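PDB 7C7D: alpha-1,3-glucanase from Streptomyces thermodiastaticus, which hydrolyses alpha-1,3-glucosidic linkages in alpha-1,3-glucan, working as a thermostable glycoside hydrolase of family GH87. Local coordinates for residues Val148-Ile153 against Lys157-Tyr162; Gly461-Asn466 against Ser497-Phe502; Ser143-Val148 against Ile324-Val329. All blocks are in the same frame, centred on the assembly; numbering follows the deposited sequence.

Contact 1 of 3, residues Val148-Ile153 against Lys157-Tyr162; sequences VDTGWI and KTHHFY
Val148 and His159 join their backbones through two hydrogen bonds, Val148 N to His159 O at 2.9 Å and His159 N to Val148 O at 3.0 Å. The first is almost straight (175°), the second more bent. From there the His159 side chain turns over the partner chain. Its CG sits between the backbone N and the carbonyl carbon (chi1 55°), which swings the ring from CB across Val148 O. That oxygen lies over one face of the ring, offset toward the rim, nearest ND1 and CE1, with CG farther off. ND1 meets it at too poor an angle to bond, and instead donates to Lys157 O at 2.7 Å, with the acceptor lying in the ring plane. This bond within its own segment fixes the rotation of the imidazole. CE1 points at Thr150 OG1, 3.2 Å away near the ring plane; that hydroxyl is buried and has no hydrogen-bond partner in the model. NE2, at the far end, packs against methyls, Val148 CG1 at 4.0 Å and Thr150 CG2 at 3.9 Å. The two backbone bonds make a single antiparallel bridge, a hydrogen-bonded pair, in the irregular connection between strands 133-142 and 163-169 of the D1 domain; a type I turn from Thr150 to Ile153 starts the chain on its way back. On the solvent side, Asp149 OD1 accepts from Thr158 OG1 (2.6 Å) through its syn lone pair, on the side of the other oxygen. Inward, Val148 CG2 lies alongside His160 CB at 3.7 Å, while ND1 of His160 is hydrogen-bonded to Asn402.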
ATOM      1  N   VAL A 148       5.555  15.006   5.859  1.00 13.99           N
ATOM      2  CA  VAL A 148       4.500  14.824   6.843  1.00 14.97           C
ATOM      3  C   VAL A 148       5.143  14.439   8.165  1.00 15.74           C
ATOM      4  O   VAL A 148       5.963  13.514   8.221  1.00 16.93           O
ATOM      5  CB  VAL A 148       3.517  13.735   6.377  1.00 15.42           C
ATOM      6  CG1 VAL A 148       2.506  13.413   7.462  1.00 17.95           C
ATOM      7  CG2 VAL A 148       2.827  14.156   5.087  1.00 17.04           C
ATOM      8  N   ASP A 149       4.760  15.139   9.228  1.00 17.53           N
ATOM      9  CA  ASP A 149       5.170  14.811  10.582  1.00 21.85           C
ATOM     10  C   ASP A 149       4.020  14.127  11.308  1.00 21.77           C
ATOM     11  O   ASP A 149       2.857  14.527  11.174  1.00 22.78           O
ATOM     12  CB  ASP A 149       5.534  16.080  11.350  1.00 28.49           C
ATOM     13  CG  ASP A 149       6.916  16.587  11.016  1.00 35.72           C
ATOM     14  OD1 ASP A 149       7.747  15.784  10.551  1.00 37.17           O
ATOM     15  OD2 ASP A 149       7.170  17.792  11.229  1.00 39.47           O
ATOM     16  N   THR A 150       4.353  13.089  12.077  1.00 20.75           N
ATOM     17  CA  THR A 150       3.404  12.419  12.967  1.00 21.68           C
ATOM     18  C   THR A 150       4.093  12.217  14.320  1.00 24.07           C
ATOM     19  O   THR A 150       4.460  11.100  14.688  1.00 23.66           O
ATOM     20  CB  THR A 150       2.913  11.091  12.376  1.00 20.81           C
ATOM     21  OG1 THR A 150       4.028  10.218  12.156  1.00 19.66           O
ATOM     22  CG2 THR A 150       2.174  11.310  11.056  1.00 21.56           C
ATOM     23  N   GLY A 151       4.266  13.315  15.060  1.00 26.55           N
ATOM     24  CA  GLY A 151       4.995  13.271  16.317  1.00 28.39           C
ATOM     25  C   GLY A 151       4.351  12.412  17.385  1.00 28.95           C
ATOM     26  O   GLY A 151       5.030  12.011  18.339  1.00 30.44           O
ATOM     27  N   TRP A 152       3.056  12.118  17.252  1.00 28.82           N
ATOM     28  CA  TRP A 152       2.362  11.282  18.221  1.00 30.49           C
ATOM     29  C   TRP A 152       2.612   9.794  18.008  1.00 28.81           C
ATOM     30  O   TRP A 152       2.198   8.989  18.847  1.00 29.97           O
ATOM     31  CB  TRP A 152       0.857  11.551  18.167  1.00 33.84           C
ATOM     32  CG  TRP A 152       0.226  11.014  16.920  1.00 38.09           C
ATOM     33  CD1 TRP A 152      -0.299   9.768  16.737  1.00 39.92           C
ATOM     34  CD2 TRP A 152       0.076  11.701  15.675  1.00 40.80           C
ATOM     35  NE1 TRP A 152      -0.775   9.639  15.456  1.00 41.22           N
ATOM     36  CE2 TRP A 152      -0.557  10.812  14.783  1.00 41.68           C
ATOM     37  CE3 TRP A 152       0.411  12.983  15.227  1.00 41.93           C
ATOM     38  CZ2 TRP A 152      -0.862  11.163  13.470  1.00 42.85           C
ATOM     39  CZ3 TRP A 152       0.107  13.329  13.921  1.00 42.78           C
ATOM     40  CH2 TRP A 152      -0.523  12.423  13.060  1.00 43.33           C
ATOM     41  N   ILE A 153       3.253   9.416  16.907  1.00 25.77           N
ATOM     42  CA  ILE A 153       3.607   8.019  16.644  1.00 24.82           C
ATOM     43  C   ILE A 153       5.027   7.811  17.141  1.00 23.91           C
ATOM     44  O   ILE A 153       5.975   8.338  16.529  1.00 22.39           O
ATOM     45  CB  ILE A 153       3.483   7.684  15.153  1.00 24.61           C
ATOM     46  CG1 ILE A 153       2.047   7.908  14.680  1.00 24.80           C
ATOM     47  CG2 ILE A 153       3.908   6.243  14.899  1.00 24.92           C
ATOM     48  CD1 ILE A 153       1.790   7.460  13.256  1.00 25.86           C
ATOM     49  N   LYS A 157       9.700   9.499  12.189  1.00 18.67           N
ATOM     50  CA  LYS A 157      10.389  10.710  11.772  1.00 19.07           C
ATOM     51  C   LYS A 157       9.607  11.334  10.627  1.00 18.01           C
ATOM     52  O   LYS A 157       8.689  10.718  10.081  1.00 17.95           O
ATOM     53  CB  LYS A 157      11.822  10.395  11.319  1.00 21.53           C
ATOM     54  CG  LYS A 157      12.722   9.903  12.442  1.00 25.94           C
ATOM     55  CD  LYS A 157      14.149   9.695  11.957  1.00 31.45           C
ATOM     56  CE  LYS A 157      15.088   9.428  13.124  1.00 36.94           C
ATOM     57  NZ  LYS A 157      14.888   8.063  13.685  1.00 40.09           N
ATOM     58  N   THR A 158       9.964  12.573  10.268  1.00 18.68           N
ATOM     59  CA  THR A 158       9.373  13.199   9.092  1.00 17.55           C
ATOM     60  C   THR A 158       9.462  12.236   7.920  1.00 14.91           C
ATOM     61  O   THR A 158      10.477  11.558   7.725  1.00 14.97           O
ATOM     62  CB  THR A 158      10.110  14.487   8.725  1.00 19.42           C
ATOM     63  OG1 THR A 158      10.220  15.325   9.877  1.00 22.11           O
ATOM     64  CG2 THR A 158       9.348  15.235   7.634  1.00 19.55           C
ATOM     65  N   HIS A 159       8.382  12.154   7.152  1.00 13.60           N
ATOM     66  CA  HIS A 159       8.289  11.109   6.145  1.00 12.62           C
ATOM     67  C   HIS A 159       7.447  11.618   4.981  1.00 11.69           C
ATOM     68  O   HIS A 159       7.088  12.796   4.916  1.00 12.29           O
ATOM     69  CB  HIS A 159       7.768   9.797   6.758  1.00 12.45           C
ATOM     70  CG  HIS A 159       6.462   9.935   7.479  1.00 12.74           C
ATOM     71  ND1 HIS A 159       6.375  10.347   8.792  1.00 14.14           N
ATOM     72  CD2 HIS A 159       5.191   9.704   7.072  1.00 12.69           C
ATOM     73  CE1 HIS A 159       5.107  10.362   9.163  1.00 14.17           C
ATOM     74  NE2 HIS A 159       4.366   9.973   8.140  1.00 13.07           N
ATOM     75  N   HIS A 160       7.145  10.719   4.044  1.00 11.48           N
ATOM     76  CA  HIS A 160       6.266  11.041   2.920  1.00 11.88           C
ATOM     77  C   HIS A 160       6.918  12.073   1.993  1.00 11.59           C
ATOM     78  O   HIS A 160       6.315  13.088   1.644  1.00 12.53           O
ATOM     79  CB  HIS A 160       4.900  11.519   3.432  1.00 11.95           C
ATOM     80  CG  HIS A 160       3.746  11.198   2.540  1.00 11.35           C
ATOM     81  ND1 HIS A 160       3.242   9.921   2.389  1.00 11.68           N
ATOM     82  CD2 HIS A 160       2.958  12.004   1.791  1.00 12.20           C
ATOM     83  CE1 HIS A 160       2.208   9.957   1.567  1.00 11.78           C
ATOM     84  NE2 HIS A 160       2.012  11.209   1.193  1.00 12.16           N
ATOM     85  N   PHE A 161       8.170  11.811   1.605  1.00 12.00           N
ATOM     86  CA  PHE A 161       8.935  12.774   0.817  1.00 12.39           C
ATOM     87  C   PHE A 161       8.521  12.803  -0.644  1.00 11.99           C
ATOM     88  O   PHE A 161       8.741  13.815  -1.324  1.00 12.95           O
ATOM     89  CB  PHE A 161      10.423  12.434   0.870  1.00 13.48           C
ATOM     90  CG  PHE A 161      10.951  12.249   2.259  1.00 13.28           C
ATOM     91  CD1 PHE A 161      10.710  13.199   3.241  1.00 15.51           C
ATOM     92  CD2 PHE A 161      11.690  11.125   2.587  1.00 14.89           C
ATOM     93  CE1 PHE A 161      11.202  13.023   4.521  1.00 17.30           C
ATOM     94  CE2 PHE A 161      12.171  10.943   3.861  1.00 16.52           C
ATOM     95  CZ  PHE A 161      11.932  11.896   4.831  1.00 17.75           C
ATOM     96  N   TYR A 162       7.973  11.707  -1.153  1.00 11.84           N
ATOM     97  CA  TYR A 162       7.671  11.570  -2.567  1.00 12.06           C
ATOM     98  C   TYR A 162       6.198  11.852  -2.823  1.00 11.90           C
ATOM     99  O   TYR A 162       5.401  12.056  -1.905  1.00 12.60           O
ATOM    100  CB  TYR A 162       8.074  10.168  -3.076  1.00 12.91           C
ATOM    101  CG  TYR A 162       9.575   9.938  -3.051  1.00 12.28           C
ATOM    102  CD1 TYR A 162      10.214   9.537  -1.885  1.00 12.58           C
ATOM    103  CD2 TYR A 162      10.355  10.154  -4.191  1.00 12.14           C
ATOM    104  CE1 TYR A 162      11.585   9.352  -1.846  1.00 12.97           C
ATOM    105  CE2 TYR A 162      11.729   9.988  -4.164  1.00 12.82           C
ATOM    106  CZ  TYR A 162      12.336   9.583  -2.986  1.00 12.46           C
ATOM    107  OH  TYR A 162      13.700   9.417  -2.955  1.00 13.79           O
TER

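Contact 2 of 3, residues Gly461-Asn466 against Ser497-Phe502; sequences GAINPN and SPYSAF
Ile463 pushes the end of its side chain onto one face of the Tyr499 ring, the two side chains crossing at about a right angle. CD1 lies over that face, 3.5 Å from Tyr499 CZ, and CG1 comes even nearer, 3.2 Å from CZ and 3.0 Å from Tyr499 OH, a tight approach for an aliphatic carbon. CG1 stands beside the backbone N of Ile463 (chi1 -64°), the position from which it reaches the phenol end of the ring. Nearer the ring's root, Ala462 CA sits 4.0 Å from Tyr499 CD2, and Pro498 CG packs on Gly461 O at 3.3 Å. Were Tyr499 replaced by an alanine, the end of Ile463 would probably lose its aromatic partner and a gap would open beside Ala462. The pectate lyase-like fold is a parallel beta-helix; strand 462-464 belongs to a small antiparallel pair with strand 469-471, inserted between beta-helix strands 449-458 and 474-477, and Tyr499 lies in the loop leading to strand 502-505. Pro470 of the paired strand touches both Ile463 and Tyr499. Backbone bonds of Ala462 with Met471 and of Tyr499 with Thr529 position the two partners, and Thr425 OG1 is hydrogen-bonded to the backbone N of Gly461.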
ATOM      1  N   GLY A 461      11.241  -5.332   6.030  1.00 13.48           N
ATOM      2  CA  GLY A 461      11.851  -5.343   7.342  1.00 13.57           C
ATOM      3  C   GLY A 461      12.686  -4.092   7.574  1.00 14.24           C
ATOM      4  O   GLY A 461      13.113  -3.408   6.640  1.00 15.85           O
ATOM      5  N   ALA A 462      12.920  -3.780   8.848  1.00 14.70           N
ATOM      6  CA  ALA A 462      13.552  -2.507   9.186  1.00 15.65           C
ATOM      7  C   ALA A 462      13.887  -2.471  10.669  1.00 16.24           C
ATOM      8  O   ALA A 462      13.247  -3.140  11.484  1.00 17.41           O
ATOM      9  CB  ALA A 462      12.642  -1.319   8.855  1.00 16.87           C
ATOM     10  N   ILE A 463      14.880  -1.647  11.014  1.00 18.12           N
ATOM     11  CA  ILE A 463      15.170  -1.372  12.418  1.00 20.47           C
ATOM     12  C   ILE A 463      14.021  -0.584  13.022  1.00 21.62           C
ATOM     13  O   ILE A 463      13.612   0.452  12.483  1.00 23.55           O
ATOM     14  CB  ILE A 463      16.479  -0.577  12.558  1.00 25.21           C
ATOM     15  CG1 ILE A 463      17.660  -1.393  12.055  1.00 28.20           C
ATOM     16  CG2 ILE A 463      16.694  -0.138  14.007  1.00 26.76           C
ATOM     17  CD1 ILE A 463      18.090  -2.482  13.005  1.00 29.72           C
ATOM     18  N   ASN A 464      13.500  -1.061  14.148  1.00 23.49           N
ATOM     19  CA  ASN A 464      12.575  -0.253  14.930  1.00 27.44           C
ATOM     20  C   ASN A 464      13.385   0.659  15.841  1.00 29.41           C
ATOM     21  O   ASN A 464      14.117   0.162  16.704  1.00 29.41           O
ATOM     22  CB  ASN A 464      11.652  -1.121  15.776  1.00 30.70           C
ATOM     23  CG  ASN A 464      10.508  -0.319  16.403  1.00 32.65           C
ATOM     24  OD1 ASN A 464      10.735   0.716  17.025  1.00 33.97           O
ATOM     25  ND2 ASN A 464       9.283  -0.806  16.258  1.00 33.14           N
ATOM     26  N   PRO A 465      13.280   1.982  15.695  1.00 31.37           N
ATOM     27  CA  PRO A 465      14.089   2.884  16.529  1.00 33.78           C
ATOM     28  C   PRO A 465      13.721   2.845  17.995  1.00 37.19           C
ATOM     29  O   PRO A 465      14.497   3.339  18.823  1.00 37.47           O
ATOM     30  CB  PRO A 465      13.793   4.263  15.932  1.00 33.73           C
ATOM     31  CG  PRO A 465      12.417   4.120  15.372  1.00 33.31           C
ATOM     32  CD  PRO A 465      12.347   2.719  14.828  1.00 31.92           C
ATOM     33  N   ASN A 466      12.567   2.284  18.345  1.00 40.43           N
ATOM     34  CA  ASN A 466      12.197   2.222  19.748  1.00 45.05           C
ATOM     35  C   ASN A 466      13.006   1.163  20.508  1.00 51.25           C
ATOM     36  O   ASN A 466      13.308   1.385  21.688  1.00 52.32           O
ATOM     37  CB  ASN A 466      10.674   2.077  19.887  1.00 42.92           C
ATOM     38  CG  ASN A 466       9.908   3.301  19.345  1.00 42.58           C
ATOM     39  OD1 ASN A 466      10.176   4.439  19.728  1.00 43.21           O
ATOM     40  ND2 ASN A 466       8.961   3.056  18.438  1.00 41.70           N
ATOM     41  N   SER A 497      16.085  -9.079   2.022  1.00 12.30           N
ATOM     42  CA  SER A 497      15.637  -8.497   3.279  1.00 12.20           C
ATOM     43  C   SER A 497      16.812  -7.830   3.980  1.00 12.56           C
ATOM     44  O   SER A 497      17.872  -8.450   4.122  1.00 13.52           O
ATOM     45  CB  SER A 497      15.103  -9.586   4.192  1.00 12.46           C
ATOM     46  OG  SER A 497      14.035 -10.293   3.602  1.00 12.52           O
ATOM     47  N   PRO A 498      16.672  -6.588   4.444  1.00 13.16           N
ATOM     48  CA  PRO A 498      17.811  -5.955   5.127  1.00 14.36           C
ATOM     49  C   PRO A 498      18.135  -6.603   6.458  1.00 13.43           C
ATOM     50  O   PRO A 498      19.303  -6.599   6.867  1.00 14.68           O
ATOM     51  CB  PRO A 498      17.370  -4.492   5.288  1.00 15.14           C
ATOM     52  CG  PRO A 498      15.875  -4.533   5.183  1.00 14.26           C
ATOM     53  CD  PRO A 498      15.560  -5.645   4.230  1.00 13.55           C
ATOM     54  N   TYR A 499      17.136  -7.177   7.134  1.00 13.68           N
ATOM     55  CA  TYR A 499      17.339  -7.827   8.429  1.00 14.09           C
ATOM     56  C   TYR A 499      16.899  -9.278   8.301  1.00 12.57           C
ATOM     57  O   TYR A 499      17.465 -10.006   7.492  1.00 13.30           O
ATOM     58  CB  TYR A 499      16.739  -7.003   9.559  1.00 15.01           C
ATOM     59  CG  TYR A 499      17.444  -5.672   9.635  1.00 17.71           C
ATOM     60  CD1 TYR A 499      18.669  -5.564  10.277  1.00 20.66           C
ATOM     61  CD2 TYR A 499      16.935  -4.548   8.996  1.00 19.46           C
ATOM     62  CE1 TYR A 499      19.348  -4.374  10.318  1.00 22.99           C
ATOM     63  CE2 TYR A 499      17.613  -3.339   9.032  1.00 21.07           C
ATOM     64  CZ  TYR A 499      18.823  -3.265   9.692  1.00 23.38           C
ATOM     65  OH  TYR A 499      19.517  -2.081   9.742  1.00 26.25           O
ATOM     66  N   SER A 500      15.895  -9.707   9.059  1.00 11.75           N
ATOM     67  CA  SER A 500      15.489 -11.100   9.095  1.00 11.71           C
ATOM     68  C   SER A 500      14.357 -11.374   8.110  1.00 11.25           C
ATOM     69  O   SER A 500      13.661 -10.468   7.650  1.00 11.46           O
ATOM     70  CB  SER A 500      15.047 -11.473  10.505  1.00 13.00           C
ATOM     71  OG  SER A 500      14.115 -10.511  10.963  1.00 15.55           O
ATOM     72  N   ALA A 501      14.169 -12.659   7.806  1.00 11.24           N
ATOM     73  CA  ALA A 501      13.091 -13.092   6.910  1.00 10.87           C
ATOM     74  C   ALA A 501      11.806 -13.326   7.697  1.00 10.69           C
ATOM     75  O   ALA A 501      10.846 -12.562   7.573  1.00 13.39           O
ATOM     76  CB  ALA A 501      13.526 -14.319   6.102  1.00 11.88           C
ATOM     77  N   PHE A 502      11.774 -14.372   8.517  1.00 10.59           N
ATOM     78  CA  PHE A 502      10.620 -14.687   9.352  1.00 10.23           C
ATOM     79  C   PHE A 502      10.909 -14.265  10.785  1.00 11.44           C
ATOM     80  O   PHE A 502      11.976 -14.583  11.321  1.00 13.50           O
ATOM     81  CB  PHE A 502      10.330 -16.192   9.339  1.00 11.31           C
ATOM     82  CG  PHE A 502       9.974 -16.741   7.985  1.00 11.68           C
ATOM     83  CD1 PHE A 502       8.696 -16.587   7.469  1.00 11.89           C
ATOM     84  CD2 PHE A 502      10.916 -17.434   7.233  1.00 12.06           C
ATOM     85  CE1 PHE A 502       8.365 -17.096   6.229  1.00 12.88           C
ATOM     86  CE2 PHE A 502      10.588 -17.951   5.986  1.00 12.90           C
ATOM     87  CZ  PHE A 502       9.308 -17.772   5.483  1.00 13.36           C
TER

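Contact 3 of 3, residues Ser143-Val148 against Ile324-Val329; sequences SKYSYV and IQHVKV
Tyr145 lays its ring flat on the imidazole of His326, carried there by a type I turn that runs from Ser143 to Ser146. Ser143 opens the turn, its carbonyl O taking the backbone N of Ser146 at 3.0 Å, while its hydroxyl is bound to Gln122 O. Lys144 follows with an extended side chain whose CG covers the Tyr145 face turned away from His326, and its NZ forms a salt bridge with Glu296. Tyr145 itself makes the whole contact: a face-to-face stack with centroids 3.6 Å apart and planes only 11° from parallel. Its CD2 lies 3.3 Å from His326 CE1, and its CB adds a CH-pi contact over the same imidazole face, 4.0 Å from the centroid. With CG beside the backbone N (chi1 -49°), the phenol is directed across to the second chain segment. Tyr145 OH is hydrogen-bonded to Glu296; a water 2.8 Å from His326 ND1 also makes a weak bond to this hydroxyl. Gln325 CG packs on the other face of the imidazole, so the ring is sandwiched, and NE2 is hydrogen-bonded to Asp163. Past the stack, Ser146 OG bonds to Tyr162 O. The turn leaves the outermost strand 133-142 of an antiparallel sheet in the D1 domain, whereas His326 follows strand 323-325 of the parallel beta-helix, flanked by strands 292-294 and 341-348; His326 touches Ile294, and Tyr145 packs on Asp163 at the start of strand 163-169.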
ATOM      1  N   SER A 143       5.915  19.882  -3.575  1.00 14.16           N
ATOM      2  CA  SER A 143       6.121  19.387  -2.223  1.00 14.08           C
ATOM      3  C   SER A 143       4.878  19.533  -1.359  1.00 13.86           C
ATOM      4  O   SER A 143       4.901  19.128  -0.191  1.00 13.93           O
ATOM      5  CB  SER A 143       7.293  20.115  -1.560  1.00 14.20           C
ATOM      6  OG  SER A 143       7.061  21.519  -1.542  1.00 15.74           O
ATOM      7  N   LYS A 144       3.788  20.062  -1.924  1.00 13.16           N
ATOM      8  CA  LYS A 144       2.599  20.390  -1.144  1.00 13.87           C
ATOM      9  C   LYS A 144       2.057  19.183  -0.388  1.00 13.33           C
ATOM     10  O   LYS A 144       1.626  19.312   0.763  1.00 15.81           O
ATOM     11  CB  LYS A 144       1.526  20.973  -2.068  1.00 16.60           C
ATOM     12  CG  LYS A 144       0.176  21.149  -1.389  1.00 18.94           C
ATOM     13  CD  LYS A 144      -0.864  21.724  -2.329  1.00 21.82           C
ATOM     14  CE  LYS A 144      -2.174  21.942  -1.588  1.00 24.34           C
ATOM     15  NZ  LYS A 144      -3.235  22.493  -2.464  1.00 26.94           N
ATOM     16  N   TYR A 145       2.069  18.007  -1.012  1.00 13.50           N
ATOM     17  CA  TYR A 145       1.473  16.811  -0.432  1.00 13.84           C
ATOM     18  C   TYR A 145       2.481  15.958   0.315  1.00 13.47           C
ATOM     19  O   TYR A 145       2.137  14.854   0.759  1.00 16.41           O
ATOM     20  CB  TYR A 145       0.770  15.989  -1.517  1.00 14.53           C
ATOM     21  CG  TYR A 145      -0.130  16.837  -2.368  1.00 14.09           C
ATOM     22  CD1 TYR A 145      -1.364  17.256  -1.895  1.00 14.36           C
ATOM     23  CD2 TYR A 145       0.258  17.243  -3.636  1.00 15.24           C
ATOM     24  CE1 TYR A 145      -2.190  18.050  -2.665  1.00 15.54           C
ATOM     25  CE2 TYR A 145      -0.558  18.035  -4.416  1.00 16.04           C
ATOM     26  CZ  TYR A 145      -1.780  18.439  -3.926  1.00 15.87           C
ATOM     27  OH  TYR A 145      -2.592  19.225  -4.709  1.00 18.57           O
ATOM     28  N   SER A 146       3.709  16.444   0.463  1.00 12.97           N
ATOM     29  CA  SER A 146       4.830  15.690   0.997  1.00 12.41           C
ATOM     30  C   SER A 146       5.332  16.336   2.283  1.00 13.39           C
ATOM     31  O   SER A 146       4.914  17.435   2.656  1.00 15.05           O
ATOM     32  CB  SER A 146       5.960  15.626  -0.039  1.00 13.11           C
ATOM     33  OG  SER A 146       5.532  14.970  -1.225  1.00 13.57           O
ATOM     34  N   TYR A 147       6.247  15.632   2.961  1.00 13.49           N
ATOM     35  CA  TYR A 147       6.894  16.101   4.186  1.00 13.57           C
ATOM     36  C   TYR A 147       5.899  16.176   5.337  1.00 14.40           C
ATOM     37  O   TYR A 147       5.449  17.260   5.740  1.00 17.90           O
ATOM     38  CB  TYR A 147       7.647  17.423   3.973  1.00 14.98           C
ATOM     39  CG  TYR A 147       8.671  17.325   2.867  1.00 14.61           C
ATOM     40  CD1 TYR A 147       9.952  16.852   3.118  1.00 15.85           C
ATOM     41  CD2 TYR A 147       8.349  17.682   1.567  1.00 14.94           C
ATOM     42  CE1 TYR A 147      10.892  16.746   2.099  1.00 16.45           C
ATOM     43  CE2 TYR A 147       9.275  17.575   0.544  1.00 14.93           C
ATOM     44  CZ  TYR A 147      10.545  17.119   0.818  1.00 14.82           C
ATOM     45  OH  TYR A 147      11.470  17.006  -0.189  1.00 17.37           O
ATOM     46  N   VAL A 148       5.555  15.006   5.859  1.00 13.99           N
ATOM     47  CA  VAL A 148       4.500  14.824   6.843  1.00 14.97           C
ATOM     48  C   VAL A 148       5.143  14.439   8.165  1.00 15.74           C
ATOM     49  O   VAL A 148       5.963  13.514   8.221  1.00 16.93           O
ATOM     50  CB  VAL A 148       3.517  13.735   6.377  1.00 15.42           C
ATOM     51  CG1 VAL A 148       2.506  13.413   7.462  1.00 17.95           C
ATOM     52  CG2 VAL A 148       2.827  14.156   5.087  1.00 17.04           C
ATOM     53  N   ILE A 324      -7.258   6.833  -6.603  1.00 10.85           N
ATOM     54  CA  ILE A 324      -7.496   7.471  -5.310  1.00 10.94           C
ATOM     55  C   ILE A 324      -6.170   8.047  -4.845  1.00 10.92           C
ATOM     56  O   ILE A 324      -5.172   7.319  -4.776  1.00 11.55           O
ATOM     57  CB  ILE A 324      -8.018   6.452  -4.284  1.00 11.60           C
ATOM     58  CG1 ILE A 324      -9.265   5.734  -4.805  1.00 12.91           C
ATOM     59  CG2 ILE A 324      -8.259   7.112  -2.929  1.00 12.82           C
ATOM     60  CD1 ILE A 324     -10.413   6.635  -5.162  1.00 16.32           C
ATOM     61  N   GLN A 325      -6.144   9.349  -4.546  1.00 11.48           N
ATOM     62  CA  GLN A 325      -4.871   9.998  -4.283  1.00 11.11           C
ATOM     63  C   GLN A 325      -5.062  11.217  -3.388  1.00 10.79           C
ATOM     64  O   GLN A 325      -6.083  11.899  -3.458  1.00 11.58           O
ATOM     65  CB  GLN A 325      -4.224  10.414  -5.612  1.00 11.38           C
ATOM     66  CG  GLN A 325      -2.836  10.985  -5.488  1.00 11.92           C
ATOM     67  CD  GLN A 325      -2.242  11.383  -6.828  1.00 13.02           C
ATOM     68  OE1 GLN A 325      -2.967  11.626  -7.804  1.00 15.13           O
ATOM     69  NE2 GLN A 325      -0.918  11.453  -6.884  1.00 13.52           N
ATOM     70  N   HIS A 326      -4.041  11.513  -2.575  1.00 11.03           N
ATOM     71  CA  HIS A 326      -3.997  12.762  -1.796  1.00 11.74           C
ATOM     72  C   HIS A 326      -5.160  12.861  -0.814  1.00 11.59           C
ATOM     73  O   HIS A 326      -5.782  13.917  -0.657  1.00 12.67           O
ATOM     74  CB  HIS A 326      -3.896  14.011  -2.673  1.00 12.21           C
ATOM     75  CG  HIS A 326      -2.628  14.094  -3.459  1.00 12.43           C
ATOM     76  ND1 HIS A 326      -2.521  14.818  -4.628  1.00 13.96           N
ATOM     77  CD2 HIS A 326      -1.411  13.535  -3.250  1.00 12.78           C
ATOM     78  CE1 HIS A 326      -1.295  14.699  -5.107  1.00 13.94           C
ATOM     79  NE2 HIS A 326      -0.601  13.927  -4.288  1.00 12.98           N
ATOM     80  N   VAL A 327      -5.449  11.747  -0.147  1.00 11.51           N
ATOM     81  CA  VAL A 327      -6.382  11.702   0.972  1.00 11.33           C
ATOM     82  C   VAL A 327      -5.626  11.189   2.192  1.00 11.13           C
ATOM     83  O   VAL A 327      -4.425  10.896   2.111  1.00 12.63           O
ATOM     84  CB  VAL A 327      -7.632  10.859   0.649  1.00 12.02           C
ATOM     85  CG1 VAL A 327      -8.439  11.525  -0.449  1.00 12.30           C
ATOM     86  CG2 VAL A 327      -7.253   9.434   0.215  1.00 13.17           C
ATOM     87  N   LYS A 328      -6.308  11.088   3.334  1.00 11.31           N
ATOM     88  CA  LYS A 328      -5.672  10.519   4.520  1.00 10.92           C
ATOM     89  C   LYS A 328      -5.691   8.996   4.435  1.00 11.09           C
ATOM     90  O   LYS A 328      -4.642   8.356   4.322  1.00 11.63           O
ATOM     91  CB  LYS A 328      -6.351  11.028   5.796  1.00 12.33           C
ATOM     92  CG  LYS A 328      -5.652  10.547   7.062  1.00 13.48           C
ATOM     93  CD  LYS A 328      -6.396  10.910   8.327  1.00 15.50           C
ATOM     94  CE  LYS A 328      -7.677  10.123   8.468  1.00 16.15           C
ATOM     95  NZ  LYS A 328      -8.207  10.204   9.864  1.00 16.93           N
ATOM     96  N   VAL A 329      -6.884   8.407   4.484  1.00 11.06           N
ATOM     97  CA  VAL A 329      -7.088   6.986   4.227  1.00 11.31           C
ATOM     98  C   VAL A 329      -7.877   6.854   2.934  1.00 11.52           C
ATOM     99  O   VAL A 329      -8.837   7.596   2.706  1.00 12.07           O
ATOM    100  CB  VAL A 329      -7.822   6.296   5.394  1.00 11.62           C
ATOM    101  CG1 VAL A 329      -8.082   4.820   5.080  1.00 12.20           C
ATOM    102  CG2 VAL A 329      -7.016   6.430   6.662  1.00 13.52           C
TER
HETATM  103  O   HOH W   1      -4.246  16.877  -5.510  1.00 18.22           O

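Contacts 1 and 3 share Val148 and lie about 11 Å apart between centres. Both segments of contact 1 and the first of contact 3 come from the connection between strands 133-142 and 163-169; the second segment of contact 3 belongs to the beta-helix. They touch through Tyr147 N and His160 O, so the bridge within that connection directly adjoins the stack that joins the antiparallel D1 domain to the parallel beta-helix. Contact 2 comes later along the chain and farther along the beta-helix, its centre about 19 Å from contact 1 and 26 Å from contact 3. Asn466 ND2 nevertheless hydrogen-bonds to Pro154 O, between the two segments of contact 1. The D1 connection thus meets the beta-helix at well-separated coils.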